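Local coordinates for protein annexin B22 (Schistosoma mansoni, PDB 4MDU) that binds acidic phospholipid membranes in a calcium-dependent manner, aggregates liposomes when calcium is present and takes part in worm reproduction and host-parasite interaction, at residues 29-42 and 64-78. Residues are numbered along the deposited sequence; the frame is centred on the assembly and turned at random.
Sequences TIKPTTGFSASADA and ARRTNYERQEICQSY
Arg66 and Asp41 make the charged link: the guanidinium comes side-on, NE giving a 2.7 Å bond to Asp41 OD2 and NH2 a 2.9 Å bond to Asp41 OD1. Both oxygens lie near the guanidinium plane, but the carboxylate is tilted 40° against it, and NE reaches OD2 from above the carboxylate plane. Arg44 bridges to OD1 as well. One residue earlier, Arg65 NH2 donates to Thr29 O (2.7 Å), a bond backed by a weak one from NH1, which also bonds to Val357 O; Ile30 CG1 lies over a face of this guanidinium.

The Glu70 carboxylate serves both the loop and its own helix start. Its OE2 takes the Thr33 backbone N-H at 2.7 Å on the syn lone pair, while OE1 accepts from Thr67 N and Thr67 OG1 accepts from Glu70 N, a capping box that starts helix 68-82.

Phe36 supplies the apolar centre. With CG anti to the backbone N (chi1 174°), one face of the ring receives Glu70 CG, 3.7 Å from the centroid and almost on the ring normal, in a CH-pi contact; Ile74 CG1 and Glu73 CB meet the ring edge. Farther along, Ala38, Ala42 and Ser77 lie where helices 38-42 and 68-78 cross at -71°, with Ala38 CB 3.8 Å from Ser77 CB. Ala42 CB also packs on Tyr78 CB at 3.9 Å.

Helices 38-48 and 68-82 belong to the predicted first annexin repeat. Arg65 and Glu70 hold the loop before helix 38-48 through its backbone, while the Arg66-Asp41 bridge ties the first turn of that helix to the residues just ahead of helix 68-82, and Glu70 joins the helix cap, the loop and the aromatic packing in one side chain.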
loop_
_atom_site.group_PDB
_atom_site.type_symbol
_atom_site.label_atom_id
_atom_site.label_comp_id
_atom_site.label_asym_id
_atom_site.label_seq_id
_atom_site.Cartn_x
_atom_site.Cartn_y
_atom_site.Cartn_z
ATOM N N THR B 29 13.062 25.247 -6.961
ATOM C CA THR B 29 12.949 26.428 -6.094
ATOM C C THR B 29 14.320 26.855 -5.562
ATOM O O THR B 29 14.469 27.951 -5.017
ATOM C CB THR B 29 12.022 26.184 -4.904
ATOM O OG1 THR B 29 12.492 25.048 -4.167
ATOM C CG2 THR B 29 10.589 25.937 -5.392
ATOM N N ILE B 30 15.317 25.982 -5.688
ATOM C CA ILE B 30 16.677 26.342 -5.276
ATOM C C ILE B 30 17.702 26.095 -6.382
ATOM O O ILE B 30 17.869 24.969 -6.851
ATOM C CB ILE B 30 17.138 25.651 -3.959
ATOM C CG1 ILE B 30 16.216 26.033 -2.783
ATOM C CG2 ILE B 30 18.612 26.042 -3.641
ATOM C CD1 ILE B 30 16.365 25.098 -1.503
ATOM N N LYS B 31 18.378 27.166 -6.788
ATOM C CA LYS B 31 19.373 27.114 -7.848
ATOM C C LYS B 31 20.711 27.499 -7.240
ATOM O O LYS B 31 20.751 28.306 -6.311
ATOM C CB LYS B 31 19.032 28.131 -8.946
ATOM C CG LYS B 31 17.850 27.761 -9.838
ATOM C CD LYS B 31 17.266 29.005 -10.523
ATOM C CE LYS B 31 17.650 29.097 -11.991
ATOM N NZ LYS B 31 16.897 28.124 -12.840
ATOM N N PRO B 32 21.812 26.952 -7.781
ATOM C CA PRO B 32 23.141 27.385 -7.343
ATOM C C PRO B 32 23.244 28.902 -7.379
ATOM O O PRO B 32 22.843 29.539 -8.357
ATOM C CB PRO B 32 24.084 26.754 -8.377
ATOM C CG PRO B 32 23.196 26.346 -9.526
ATOM C CD PRO B 32 21.885 25.995 -8.894
ATOM N N THR B 33 23.770 29.464 -6.297
ATOM C CA THR B 33 23.911 30.901 -6.131
ATOM C C THR B 33 25.210 31.359 -6.787
ATOM O O THR B 33 26.297 30.988 -6.351
ATOM C CB THR B 33 23.932 31.271 -4.628
ATOM O OG1 THR B 33 22.995 30.450 -3.910
ATOM C CG2 THR B 33 23.589 32.742 -4.421
ATOM N N THR B 34 25.097 32.156 -7.840
ATOM C CA THR B 34 26.279 32.557 -8.604
ATOM C C THR B 34 27.271 33.392 -7.761
ATOM O O THR B 34 28.480 33.362 -7.996
ATOM C CB THR B 34 25.882 33.191 -9.984
ATOM O OG1 THR B 34 26.654 34.371 -10.256
ATOM C CG2 THR B 34 24.389 33.518 -10.003
ATOM N N GLY B 35 26.768 34.090 -6.750
ATOM C CA GLY B 35 27.646 34.766 -5.809
ATOM C C GLY B 35 28.015 33.958 -4.565
ATOM O O GLY B 35 28.391 34.533 -3.536
ATOM N N PHE B 36 27.931 32.629 -4.660
ATOM C CA PHE B 36 28.076 31.753 -3.489
ATOM C C PHE B 36 29.420 31.840 -2.761
ATOM O O PHE B 36 30.467 31.548 -3.329
ATOM C CB PHE B 36 27.787 30.289 -3.852
ATOM C CG PHE B 36 28.048 29.328 -2.723
ATOM C CD1 PHE B 36 27.339 29.426 -1.536
ATOM C CD2 PHE B 36 29.006 28.327 -2.847
ATOM C CE1 PHE B 36 27.581 28.543 -0.492
ATOM C CE2 PHE B 36 29.247 27.443 -1.813
ATOM C CZ PHE B 36 28.532 27.552 -0.630
ATOM N N SER B 37 29.369 32.229 -1.493
ATOM C CA SER B 37 30.549 32.230 -0.642
ATOM C C SER B 37 30.362 31.270 0.534
ATOM O O SER B 37 29.674 31.575 1.512
ATOM C CB SER B 37 30.855 33.637 -0.137
ATOM O OG SER B 37 31.982 33.634 0.716
ATOM N N ALA B 38 30.975 30.101 0.421
ATOM C CA ALA B 38 30.934 29.117 1.483
ATOM C C ALA B 38 31.387 29.743 2.793
ATOM O O ALA B 38 30.714 29.619 3.808
ATOM C CB ALA B 38 31.805 27.921 1.124
ATOM N N SER B 39 32.522 30.428 2.778
ATOM C CA SER B 39 33.043 31.005 4.013
ATOM C C SER B 39 32.123 32.077 4.569
ATOM O O SER B 39 31.898 32.131 5.778
ATOM C CB SER B 39 34.446 31.569 3.816
ATOM O OG SER B 39 34.508 32.331 2.632
ATOM N N ALA B 40 31.589 32.928 3.696
ATOM C CA ALA B 40 30.692 33.989 4.152
ATOM C C ALA B 40 29.452 33.403 4.823
ATOM O O ALA B 40 29.001 33.893 5.856
ATOM C CB ALA B 40 30.297 34.895 3.003
ATOM N N ASP B 41 28.902 32.347 4.234
ATOM C CA ASP B 41 27.753 31.679 4.834
ATOM C C ASP B 41 28.129 31.027 6.153
ATOM O O ASP B 41 27.391 31.118 7.137
ATOM C CB ASP B 41 27.169 30.650 3.869
ATOM C CG ASP B 41 26.311 31.290 2.811
ATOM O OD1 ASP B 41 25.716 32.344 3.112
ATOM O OD2 ASP B 41 26.231 30.747 1.694
ATOM N N ALA B 42 29.279 30.355 6.155
ATOM C CA ALA B 42 29.835 29.777 7.376
ATOM C C ALA B 42 29.893 30.820 8.489
ATOM O O ALA B 42 29.419 30.577 9.598
ATOM C CB ALA B 42 31.236 29.193 7.109
ATOM N N ALA B 64 18.314 26.524 4.060
ATOM C CA ALA B 64 17.147 26.184 3.241
ATOM C C ALA B 64 17.058 27.004 1.940
ATOM O O ALA B 64 16.071 26.907 1.194
ATOM C CB ALA B 64 15.862 26.328 4.053
ATOM N N ARG B 65 18.071 27.826 1.686
ATOM C CA ARG B 65 18.189 28.523 0.399
ATOM C C ARG B 65 19.465 28.170 -0.390
ATOM O O ARG B 65 19.874 28.918 -1.270
ATOM C CB ARG B 65 18.101 30.036 0.590
ATOM C CG ARG B 65 16.738 30.541 1.121
ATOM C CD ARG B 65 15.561 30.014 0.283
ATOM N NE ARG B 65 15.745 30.268 -1.141
ATOM C CZ ARG B 65 15.185 29.550 -2.111
ATOM N NH1 ARG B 65 14.379 28.532 -1.817
ATOM N NH2 ARG B 65 15.430 29.850 -3.384
ATOM N N ARG B 66 20.078 27.033 -0.083
ATOM C CA ARG B 66 21.277 26.572 -0.801
ATOM C C ARG B 66 21.085 25.142 -1.306
ATOM O O ARG B 66 20.345 24.370 -0.707
ATOM C CB ARG B 66 22.507 26.616 0.117
ATOM C CG ARG B 66 22.791 27.980 0.774
ATOM C CD ARG B 66 23.444 28.992 -0.193
ATOM N NE ARG B 66 23.828 30.211 0.524
ATOM C CZ ARG B 66 23.026 31.264 0.690
ATOM N NH1 ARG B 66 21.807 31.256 0.153
ATOM N NH2 ARG B 66 23.438 32.325 1.384
ATOM N N THR B 67 21.759 24.774 -2.397
ATOM C CA THR B 67 21.680 23.404 -2.871
ATOM C C THR B 67 22.494 22.530 -1.933
ATOM O O THR B 67 23.281 23.033 -1.116
ATOM C CB THR B 67 22.302 23.254 -4.248
ATOM O OG1 THR B 67 23.716 23.436 -4.128
ATOM C CG2 THR B 67 21.747 24.281 -5.211
ATOM N N ASN B 68 22.299 21.223 -2.049
ATOM C CA ASN B 68 23.083 20.255 -1.292
ATOM C C ASN B 68 24.599 20.484 -1.445
ATOM O O ASN B 68 25.330 20.531 -0.461
ATOM C CB ASN B 68 22.716 18.832 -1.711
ATOM C CG ASN B 68 23.593 17.786 -1.045
ATOM O OD1 ASN B 68 23.428 17.493 0.135
ATOM N ND2 ASN B 68 24.520 17.206 -1.807
ATOM N N TYR B 69 25.063 20.644 -2.680
ATOM C CA TYR B 69 26.464 20.962 -2.905
ATOM C C TYR B 69 26.932 22.191 -2.103
ATOM O O TYR B 69 27.952 22.147 -1.406
ATOM C CB TYR B 69 26.781 21.128 -4.396
ATOM C CG TYR B 69 28.263 21.360 -4.624
ATOM C CD1 TYR B 69 29.143 20.289 -4.764
ATOM C CD2 TYR B 69 28.785 22.643 -4.651
ATOM C CE1 TYR B 69 30.494 20.496 -4.946
ATOM C CE2 TYR B 69 30.138 22.861 -4.826
ATOM C CZ TYR B 69 30.985 21.788 -4.977
ATOM O OH TYR B 69 32.330 22.015 -5.161
ATOM N N GLU B 70 26.187 23.287 -2.181
ATOM C CA GLU B 70 26.567 24.456 -1.400
ATOM C C GLU B 70 26.539 24.191 0.114
ATOM O O GLU B 70 27.433 24.628 0.846
ATOM C CB GLU B 70 25.705 25.652 -1.774
ATOM C CG GLU B 70 25.880 26.072 -3.224
ATOM C CD GLU B 70 24.770 26.989 -3.714
ATOM O OE1 GLU B 70 23.671 26.990 -3.117
ATOM O OE2 GLU B 70 24.998 27.707 -4.704
ATOM N N ARG B 71 25.528 23.467 0.586
ATOM C CA ARG B 71 25.420 23.219 2.021
ATOM C C ARG B 71 26.676 22.481 2.485
ATOM O O ARG B 71 27.325 22.877 3.451
ATOM C CB ARG B 71 24.136 22.450 2.375
ATOM C CG ARG B 71 22.839 23.235 2.064
ATOM C CD ARG B 71 21.596 22.633 2.710
ATOM N NE ARG B 71 21.279 21.301 2.184
ATOM C CZ ARG B 71 20.494 21.074 1.135
ATOM N NH1 ARG B 71 19.943 22.084 0.478
ATOM N NH2 ARG B 71 20.260 19.833 0.736
ATOM N N GLN B 72 27.024 21.422 1.769
ATOM C CA GLN B 72 28.237 20.668 2.056
ATOM C C GLN B 72 29.478 21.546 1.934
ATOM O O GLN B 72 30.385 21.465 2.767
ATOM C CB GLN B 72 28.322 19.448 1.144
ATOM C CG GLN B 72 27.158 18.488 1.376
ATOM C CD GLN B 72 27.067 18.049 2.826
ATOM O OE1 GLN B 72 27.954 17.374 3.327
ATOM N NE2 GLN B 72 26.001 18.447 3.508
ATOM N N GLU B 73 29.512 22.407 0.919
ATOM C CA GLU B 73 30.586 23.390 0.839
ATOM C C GLU B 73 30.624 24.205 2.112
ATOM O O GLU B 73 31.695 24.577 2.586
ATOM C CB GLU B 73 30.389 24.319 -0.345
ATOM C CG GLU B 73 30.750 23.714 -1.666
ATOM C CD GLU B 73 31.996 24.340 -2.234
ATOM O OE1 GLU B 73 31.869 25.306 -3.020
ATOM O OE2 GLU B 73 33.103 23.878 -1.882
ATOM N N ILE B 74 29.451 24.489 2.674
ATOM C CA ILE B 74 29.400 25.309 3.879
ATOM C C ILE B 74 29.916 24.532 5.088
ATOM O O ILE B 74 30.697 25.059 5.878
ATOM C CB ILE B 74 27.991 25.864 4.158
ATOM C CG1 ILE B 74 27.567 26.801 3.027
ATOM C CG2 ILE B 74 27.967 26.602 5.500
ATOM C CD1 ILE B 74 26.158 27.322 3.173
ATOM N N CYS B 75 29.482 23.281 5.220
ATOM C CA CYS B 75 29.999 22.388 6.255
ATOM C C CYS B 75 31.529 22.407 6.279
ATOM O O CYS B 75 32.143 22.615 7.327
ATOM C CB CYS B 75 29.520 20.952 6.023
ATOM S SG CYS B 75 27.781 20.677 6.380
ATOM N N GLN B 76 32.131 22.183 5.115
ATOM C CA GLN B 76 33.582 22.121 5.001
ATOM C C GLN B 76 34.215 23.434 5.451
ATOM O O GLN B 76 35.104 23.451 6.306
ATOM C CB GLN B 76 33.990 21.812 3.564
ATOM C CG GLN B 76 35.495 21.768 3.355
ATOM C CD GLN B 76 35.884 21.758 1.887
ATOM O OE1 GLN B 76 35.460 22.620 1.114
ATOM N NE2 GLN B 76 36.691 20.779 1.495
ATOM N N SER B 77 33.741 24.535 4.879
ATOM C CA SER B 77 34.305 25.836 5.172
ATOM C C SER B 77 34.228 26.121 6.665
ATOM O O SER B 77 35.200 26.559 7.273
ATOM C CB SER B 77 33.578 26.920 4.379
ATOM O OG SER B 77 34.006 28.206 4.788
ATOM N N TYR B 78 33.070 25.853 7.253
ATOM C CA TYR B 78 32.862 26.060 8.681
ATOM C C TYR B 78 33.800 25.189 9.519
ATOM O O TYR B 78 34.216 25.580 10.612
ATOM C CB TYR B 78 31.401 25.768 9.020
ATOM C CG TYR B 78 30.972 25.995 10.464
ATOM C CD1 TYR B 78 31.148 25.002 11.423
ATOM C CD2 TYR B 78 30.339 27.165 10.849
ATOM C CE1 TYR B 78 30.736 25.178 12.727
ATOM C CE2 TYR B 78 29.916 27.355 12.161
ATOM C CZ TYR B 78 30.122 26.354 13.095
ATOM O OH TYR B 78 29.715 26.517 14.402
#